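Local structure of Ctr9 protein (Myceliophthora thermophila, 6AF0) at residues A[406-411]-A[422-427]; A[454-459]-A[477-482]. The protein probably binds the RNA polymerase II complex, this chain being the long helical, TPR-containing part of a larger protein. All blocks are in the same frame, centred on the assembly; numbering follows the deposited sequence.

Contact 1 (A[406-411]-A[422-427])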
ATOM      1  N   LEU A 406       9.217   0.316  11.461  1.00 93.32           N
ATOM      2  CA  LEU A 406      10.266  -0.727  11.471  1.00108.14           C
ATOM      3  C   LEU A 406       9.666  -2.081  11.186  1.00107.82           C
ATOM      4  O   LEU A 406       9.955  -2.698  10.157  1.00102.11           O
ATOM      5  CB  LEU A 406      10.989  -0.898  12.817  1.00116.59           C
ATOM      6  CG  LEU A 406      11.548   0.224  13.659  1.00129.16           C
ATOM      7  CD1 LEU A 406      12.706  -0.304  14.503  1.00126.72           C
ATOM      8  CD2 LEU A 406      11.965   1.387  12.787  1.00131.11           C
ATOM      9  N   ARG A 407       8.821  -2.518  12.124  1.00103.42           N
ATOM     10  CA  ARG A 407       8.386  -3.924  12.210  1.00102.98           C
ATOM     11  C   ARG A 407       7.473  -4.312  11.060  1.00100.72           C
ATOM     12  O   ARG A 407       7.545  -5.439  10.559  1.00101.21           O
ATOM     13  CB  ARG A 407       7.768  -4.278  13.579  1.00103.18           C
ATOM     14  CG  ARG A 407       7.018  -3.157  14.293  1.00111.64           C
ATOM     15  CD  ARG A 407       6.860  -3.450  15.779  1.00114.62           C
ATOM     16  NE  ARG A 407       8.143  -3.403  16.475  1.00106.49           N
ATOM     17  CZ  ARG A 407       8.506  -2.467  17.344  1.00116.17           C
ATOM     18  NH1 ARG A 407       7.676  -1.482  17.662  1.00120.69           N
ATOM     19  NH2 ARG A 407       9.710  -2.524  17.900  1.00119.75           N
ATOM     20  N   LEU A 408       6.649  -3.363  10.616  1.00 98.57           N
ATOM     21  CA  LEU A 408       5.772  -3.584   9.467  1.00 92.96           C
ATOM     22  C   LEU A 408       6.621  -3.816   8.229  1.00 90.30           C
ATOM     23  O   LEU A 408       6.403  -4.761   7.482  1.00 83.46           O
ATOM     24  CB  LEU A 408       4.833  -2.397   9.271  1.00 94.98           C
ATOM     25  CG  LEU A 408       3.819  -2.171  10.403  1.00 99.47           C
ATOM     26  CD1 LEU A 408       3.377  -0.715  10.497  1.00101.36           C
ATOM     27  CD2 LEU A 408       2.611  -3.077  10.239  1.00 98.71           C
ATOM     28  N   GLU A 409       7.612  -2.958   8.026  1.00 96.60           N
ATOM     29  CA  GLU A 409       8.536  -3.133   6.921  1.00 94.72           C
ATOM     30  C   GLU A 409       9.204  -4.496   7.016  1.00 94.62           C
ATOM     31  O   GLU A 409       9.272  -5.235   6.035  1.00 92.87           O
ATOM     32  CB  GLU A 409       9.571  -2.016   6.911  1.00100.51           C
ATOM     33  CG  GLU A 409      10.461  -2.038   5.677  1.00105.94           C
ATOM     34  CD  GLU A 409      10.818  -0.646   5.207  1.00104.90           C
ATOM     35  OE1 GLU A 409      12.000  -0.424   4.867  1.00112.14           O
ATOM     36  OE2 GLU A 409       9.921   0.227   5.197  1.00 96.08           O
ATOM     37  N   LYS A 410       9.664  -4.825   8.221  1.00107.11           N
ATOM     38  CA  LYS A 410      10.369  -6.084   8.491  1.00113.89           C
ATOM     39  C   LYS A 410       9.502  -7.239   8.028  1.00108.90           C
ATOM     40  O   LYS A 410       9.973  -8.145   7.349  1.00 97.80           O
ATOM     41  CB  LYS A 410      10.678  -6.220   9.989  1.00118.09           C
ATOM     42  CG  LYS A 410      11.946  -5.524  10.498  1.00125.62           C
ATOM     43  CD  LYS A 410      12.376  -4.299   9.692  1.00134.01           C
ATOM     44  CE  LYS A 410      13.015  -3.213  10.555  1.00135.00           C
ATOM     45  NZ  LYS A 410      13.066  -1.905   9.840  1.00128.00           N
ATOM     46  N   MET A 411       8.223  -7.157   8.384  1.00114.18           N
ATOM     47  CA  MET A 411       7.196  -8.151   8.026  1.00114.41           C
ATOM     48  C   MET A 411       6.894  -8.287   6.541  1.00114.65           C
ATOM     49  O   MET A 411       6.784  -9.394   6.021  1.00115.59           O
ATOM     50  CB  MET A 411       5.870  -7.769   8.659  1.00111.02           C
ATOM     51  CG  MET A 411       5.591  -8.362  10.010  1.00103.11           C
ATOM     52  SD  MET A 411       3.832  -8.159  10.251  1.00100.38           S
ATOM     53  CE  MET A 411       3.839  -7.539  11.908  1.00 93.64           C
ATOM     54  N   ILE A 422      -1.686  -3.004   4.730  1.00 91.82           N
ATOM     55  CA  ILE A 422      -2.739  -2.004   4.895  1.00 94.44           C
ATOM     56  C   ILE A 422      -2.405  -1.034   6.014  1.00 90.77           C
ATOM     57  O   ILE A 422      -2.759   0.127   5.948  1.00 96.89           O
ATOM     58  CB  ILE A 422      -4.138  -2.624   5.152  1.00 98.03           C
ATOM     59  CG1 ILE A 422      -5.195  -1.525   5.264  1.00108.26           C
ATOM     60  CG2 ILE A 422      -4.171  -3.457   6.429  1.00 88.26           C
ATOM     61  CD1 ILE A 422      -6.623  -2.026   5.212  1.00116.29           C
ATOM     62  N   LEU A 423      -1.742  -1.509   7.054  1.00 94.63           N
ATOM     63  CA  LEU A 423      -1.444  -0.642   8.195  1.00 93.23           C
ATOM     64  C   LEU A 423      -0.293   0.286   7.878  1.00 93.83           C
ATOM     65  O   LEU A 423      -0.319   1.478   8.198  1.00 91.14           O
ATOM     66  CB  LEU A 423      -1.080  -1.459   9.431  1.00 89.90           C
ATOM     67  CG  LEU A 423      -0.817  -0.607  10.671  1.00 86.67           C
ATOM     68  CD1 LEU A 423      -1.955   0.369  10.920  1.00 85.07           C
ATOM     69  CD2 LEU A 423      -0.609  -1.491  11.898  1.00 91.95           C
ATOM     70  N   LEU A 424       0.734  -0.280   7.261  1.00 89.38           N
ATOM     71  CA  LEU A 424       1.886   0.498   6.897  1.00 90.15           C
ATOM     72  C   LEU A 424       1.458   1.595   5.918  1.00 84.47           C
ATOM     73  O   LEU A 424       1.645   2.774   6.198  1.00 88.17           O
ATOM     74  CB  LEU A 424       2.991  -0.406   6.344  1.00 91.60           C
ATOM     75  CG  LEU A 424       4.355   0.256   6.088  1.00 97.75           C
ATOM     76  CD1 LEU A 424       4.936   0.941   7.330  1.00 90.86           C
ATOM     77  CD2 LEU A 424       5.317  -0.792   5.544  1.00 94.66           C
ATOM     78  N   GLY A 425       0.821   1.203   4.820  1.00 83.66           N
ATOM     79  CA  GLY A 425       0.321   2.158   3.809  1.00 79.20           C
ATOM     80  C   GLY A 425      -0.519   3.302   4.380  1.00 78.18           C
ATOM     81  O   GLY A 425      -0.317   4.469   4.031  1.00 69.35           O
ATOM     82  N   THR A 426      -1.455   2.968   5.265  1.00 76.18           N
ATOM     83  CA  THR A 426      -2.254   3.966   5.963  1.00 76.03           C
ATOM     84  C   THR A 426      -1.339   4.899   6.723  1.00 82.12           C
ATOM     85  O   THR A 426      -1.529   6.109   6.707  1.00 87.31           O
ATOM     86  CB  THR A 426      -3.198   3.327   6.993  1.00 78.00           C
ATOM     87  OG1 THR A 426      -3.851   2.192   6.417  1.00 90.65           O
ATOM     88  CG2 THR A 426      -4.238   4.315   7.452  1.00 77.26           C
ATOM     89  N   LEU A 427      -0.351   4.318   7.401  1.00 87.54           N
ATOM     90  CA  LEU A 427       0.596   5.088   8.207  1.00 87.99           C
ATOM     91  C   LEU A 427       1.324   6.144   7.359  1.00 82.14           C
ATOM     92  O   LEU A 427       1.393   7.313   7.744  1.00 69.75           O
ATOM     93  CB  LEU A 427       1.610   4.153   8.875  1.00 93.45           C
ATOM     94  CG  LEU A 427       2.364   4.653  10.122  1.00106.14           C
ATOM     95  CD1 LEU A 427       3.287   3.557  10.622  1.00103.99           C
ATOM     96  CD2 LEU A 427       3.175   5.929   9.900  1.00113.48           C
TER

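Contact 2 (A[454-459]-A[477-482])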
ATOM      1  N   LEU A 454       1.618   0.222  -1.570  1.00 86.76           N
ATOM      2  CA  LEU A 454       1.069  -0.651  -0.536  1.00 91.73           C
ATOM      3  C   LEU A 454      -0.430  -0.853  -0.657  1.00 93.89           C
ATOM      4  O   LEU A 454      -0.916  -1.975  -0.570  1.00107.48           O
ATOM      5  CB  LEU A 454       1.400  -0.123   0.867  1.00 92.75           C
ATOM      6  CG  LEU A 454       2.862  -0.298   1.310  1.00 94.59           C
ATOM      7  CD1 LEU A 454       3.038  -0.110   2.811  1.00 87.55           C
ATOM      8  CD2 LEU A 454       3.409  -1.659   0.899  1.00 95.65           C
ATOM      9  N   LEU A 455      -1.157   0.229  -0.874  1.00 90.61           N
ATOM     10  CA  LEU A 455      -2.613   0.154  -0.976  1.00 88.61           C
ATOM     11  C   LEU A 455      -3.091  -0.386  -2.348  1.00 88.01           C
ATOM     12  O   LEU A 455      -4.216  -0.847  -2.475  1.00 89.02           O
ATOM     13  CB  LEU A 455      -3.208   1.526  -0.651  1.00 85.54           C
ATOM     14  CG  LEU A 455      -2.722   2.147   0.685  1.00 82.46           C
ATOM     15  CD1 LEU A 455      -3.394   3.453   1.035  1.00 78.16           C
ATOM     16  CD2 LEU A 455      -2.910   1.213   1.858  1.00 86.74           C
ATOM     17  N   GLU A 456      -2.235  -0.333  -3.362  1.00 90.92           N
ATOM     18  CA  GLU A 456      -2.509  -0.998  -4.638  1.00100.36           C
ATOM     19  C   GLU A 456      -2.260  -2.491  -4.533  1.00105.50           C
ATOM     20  O   GLU A 456      -2.872  -3.290  -5.263  1.00103.61           O
ATOM     21  CB  GLU A 456      -1.636  -0.431  -5.764  1.00108.90           C
ATOM     22  CG  GLU A 456      -2.210   0.809  -6.427  1.00109.62           C
ATOM     23  CD  GLU A 456      -3.708   0.698  -6.680  1.00108.12           C
ATOM     24  OE1 GLU A 456      -4.459   1.549  -6.171  1.00 99.78           O
ATOM     25  OE2 GLU A 456      -4.144  -0.252  -7.363  1.00107.99           O
ATOM     26  N   GLY A 457      -1.320  -2.850  -3.658  1.00103.81           N
ATOM     27  CA  GLY A 457      -1.098  -4.240  -3.277  1.00100.81           C
ATOM     28  C   GLY A 457      -2.267  -4.785  -2.477  1.00 96.23           C
ATOM     29  O   GLY A 457      -2.588  -5.965  -2.577  1.00103.33           O
ATOM     30  N   VAL A 458      -2.888  -3.925  -1.674  1.00 87.31           N
ATOM     31  CA  VAL A 458      -4.130  -4.245  -0.993  1.00 88.69           C
ATOM     32  C   VAL A 458      -5.277  -4.398  -1.984  1.00101.25           C
ATOM     33  O   VAL A 458      -6.164  -5.216  -1.780  1.00130.67           O
ATOM     34  CB  VAL A 458      -4.490  -3.161   0.026  1.00 93.99           C
ATOM     35  CG1 VAL A 458      -5.917  -3.319   0.527  1.00 99.35           C
ATOM     36  CG2 VAL A 458      -3.521  -3.191   1.196  1.00 99.11           C
ATOM     37  N   ARG A 459      -5.281  -3.607  -3.048  1.00107.05           N
ATOM     38  CA  ARG A 459      -6.304  -3.756  -4.088  1.00112.58           C
ATOM     39  C   ARG A 459      -6.164  -5.088  -4.801  1.00109.72           C
ATOM     40  O   ARG A 459      -7.159  -5.748  -5.088  1.00119.96           O
ATOM     41  CB  ARG A 459      -6.246  -2.611  -5.098  1.00111.46           C
ATOM     42  CG  ARG A 459      -7.146  -1.452  -4.728  1.00115.52           C
ATOM     43  CD  ARG A 459      -6.995  -0.299  -5.703  1.00115.31           C
ATOM     44  NE  ARG A 459      -8.183   0.549  -5.706  1.00109.55           N
ATOM     45  CZ  ARG A 459      -8.563   1.324  -6.716  1.00111.95           C
ATOM     46  NH1 ARG A 459      -9.676   2.034  -6.605  1.00131.66           N
ATOM     47  NH2 ARG A 459      -7.855   1.397  -7.837  1.00104.03           N
ATOM     48  N   LEU A 477     -10.455   6.004   0.050  1.00 79.13           N
ATOM     49  CA  LEU A 477     -10.438   7.438   0.252  1.00 84.10           C
ATOM     50  C   LEU A 477      -9.034   8.004   0.352  1.00 83.91           C
ATOM     51  O   LEU A 477      -8.730   9.042  -0.226  1.00 93.20           O
ATOM     52  CB  LEU A 477     -11.181   7.786   1.532  1.00 83.86           C
ATOM     53  CG  LEU A 477     -12.654   7.407   1.574  1.00 79.30           C
ATOM     54  CD1 LEU A 477     -13.233   7.876   2.905  1.00 83.77           C
ATOM     55  CD2 LEU A 477     -13.410   8.007   0.392  1.00 74.81           C
ATOM     56  N   ASN A 478      -8.197   7.332   1.122  1.00 85.34           N
ATOM     57  CA  ASN A 478      -6.803   7.721   1.259  1.00 87.40           C
ATOM     58  C   ASN A 478      -6.124   7.675  -0.106  1.00 88.72           C
ATOM     59  O   ASN A 478      -5.531   8.654  -0.570  1.00 94.04           O
ATOM     60  CB  ASN A 478      -6.091   6.794   2.263  1.00 80.99           C
ATOM     61  CG  ASN A 478      -6.425   7.131   3.714  1.00 79.43           C
ATOM     62  OD1 ASN A 478      -7.023   8.174   4.020  1.00 78.60           O
ATOM     63  ND2 ASN A 478      -6.012   6.264   4.618  1.00 77.58           N
ATOM     64  N   LEU A 479      -6.269   6.534  -0.751  1.00 83.41           N
ATOM     65  CA  LEU A 479      -5.702   6.297  -2.056  1.00 87.98           C
ATOM     66  C   LEU A 479      -6.202   7.310  -3.078  1.00 85.08           C
ATOM     67  O   LEU A 479      -5.520   7.605  -4.058  1.00 85.97           O
ATOM     68  CB  LEU A 479      -6.093   4.894  -2.502  1.00 98.08           C
ATOM     69  CG  LEU A 479      -5.210   4.237  -3.544  1.00110.31           C
ATOM     70  CD1 LEU A 479      -3.820   4.030  -2.977  1.00107.30           C
ATOM     71  CD2 LEU A 479      -5.829   2.908  -3.944  1.00118.21           C
ATOM     72  N   ALA A 480      -7.417   7.804  -2.866  1.00 80.92           N
ATOM     73  CA  ALA A 480      -7.994   8.824  -3.732  1.00 84.34           C
ATOM     74  C   ALA A 480      -7.286  10.136  -3.538  1.00 85.17           C
ATOM     75  O   ALA A 480      -6.953  10.814  -4.503  1.00 89.08           O
ATOM     76  CB  ALA A 480      -9.472   8.996  -3.447  1.00 86.25           C
ATOM     77  N   ARG A 481      -7.059  10.487  -2.278  1.00 83.04           N
ATOM     78  CA  ARG A 481      -6.321  11.683  -1.960  1.00 78.76           C
ATOM     79  C   ARG A 481      -4.858  11.594  -2.444  1.00 80.21           C
ATOM     80  O   ARG A 481      -4.314  12.574  -2.919  1.00 80.32           O
ATOM     81  CB  ARG A 481      -6.427  11.999  -0.473  1.00 74.39           C
ATOM     82  CG  ARG A 481      -5.551  13.168  -0.098  1.00 87.64           C
ATOM     83  CD  ARG A 481      -5.922  13.850   1.204  1.00 87.12           C
ATOM     84  NE  ARG A 481      -4.942  14.899   1.468  1.00 87.60           N
ATOM     85  CZ  ARG A 481      -4.960  15.686   2.529  1.00 87.48           C
ATOM     86  NH1 ARG A 481      -5.920  15.538   3.427  1.00 77.21           N
ATOM     87  NH2 ARG A 481      -4.010  16.613   2.692  1.00100.25           N
ATOM     88  N   LEU A 482      -4.227  10.425  -2.342  1.00 83.45           N
ATOM     89  CA  LEU A 482      -2.823  10.275  -2.776  1.00 76.62           C
ATOM     90  C   LEU A 482      -2.715  10.574  -4.240  1.00 75.25           C
ATOM     91  O   LEU A 482      -1.858  11.330  -4.672  1.00 80.22           O
ATOM     92  CB  LEU A 482      -2.271   8.869  -2.496  1.00 76.17           C
ATOM     93  CG  LEU A 482      -2.077   8.546  -1.002  1.00 87.49           C
ATOM     94  CD1 LEU A 482      -1.728   7.080  -0.761  1.00 93.20           C
ATOM     95  CD2 LEU A 482      -1.028   9.437  -0.358  1.00 84.18           C
TER

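Contact 1 (A[406-411]-A[422-427])
L408 lies alongside L424, the two leucine side chains running past each other in opposite directions, so that CB and CD1 of L408 share the same methyl of L424: CD1 of L424 sits 3.9 Å from CB of L408. At the same time CD2 of L408 meets CD2 of L423 at 4.0 Å, the two side chains crossing at about a right angle. A looser touch, 4.3 Å between L408 CD1 and L427 CD1, adds a residue one turn further along. One leucine of 406-411 thus spreads its branches over three leucines of 422-427. The torsions explain this: L408 has CG beside its backbone N (chi1 -65°), while L424 carries its own CG anti to N (chi1 -172°) and so reaches out along the flank of L408. The other branch of L424 ends against the partner's backbone, with CD2 4.0 Å from N of E409. An alanine in place of L424 would remove both of these methyls, which is likely to open a gap beside L408 and bare the backbone at E409.

The arrangement is a helical hairpin. Helices 401-414 and 418-435 follow one another in the chain, and their segments run closer to antiparallel than parallel, at 133°, with axes 9.8 Å apart, the kind of pairing from which TPR-type alpha-solenoids are built. The flank of 422-427 that bears I422 and T426 packs on helix 473-484 and on the chain of another protein, which also touches L423. Between the two segments themselves everything that meets is carbon, apart from that one backbone nitrogen; cohesion therefore comes from burying leucine methyls, without a directional bond to fix the pairing.

Contact 2 (A[454-459]-A[477-482])
N of L482 donates to O of N478 at 2.8 Å, and the helical turn so closed presents both side chains to L455: CD1 of L455 touches CB of N478 and, at 4.4 Å, CD1 of L482. The main partner of L455, however, is L479, which slides past it in the opposite direction and brings CD1 to 3.5 Å from CB of L455. With CG anti to its backbone N (chi1 -157°), L479 reaches across to 454-459 and divides its branches, CD1 going to L455 and CD2 to a charged edge. There CD2 lies over one face of the R459 guanidinium, 3.8 Å from NE, while the side chain of E456 crosses that of L479 at about a right angle. E456 OE1 and R459 NH2 form only a long salt bridge, 3.8 Å, within their own helix. R459 also packs on C494 and Q497 of helix 488-504, tying in the next helix. The segments cross at 133°, another turn-back pairing of successive helices. Chemically the interface is graded: leucine meets leucine in its buried part, whereas a loosely paired acid and base gather at one methyl of L479 and probably keep their polar ends partly hydrated.

Overall arrangement
Contacts 1 and 2 are successive steps of one helical stack, closed in series along the chain by helices 401-414, 418-435, 445-463 and 473-484. Their short segments happen to cross at the same angle, consistent with a repeating helical array, and their centres lie 14 Å apart. They meet directly through the two middle helices: CD1 of L454 packs against CB of L424 at 3.5 Å, and CD2 of L455 lies 3.9 Å from CA of the side-chain-less G425. T426 CG2 also touches N478 ND2, at 3.9 Å. L424 and L455 therefore each serve two interfaces. Each contact has neighbours from the chain of another protein, beside I422, L423 and T426 at contact 1 and L477, N478 and R481 at contact 2.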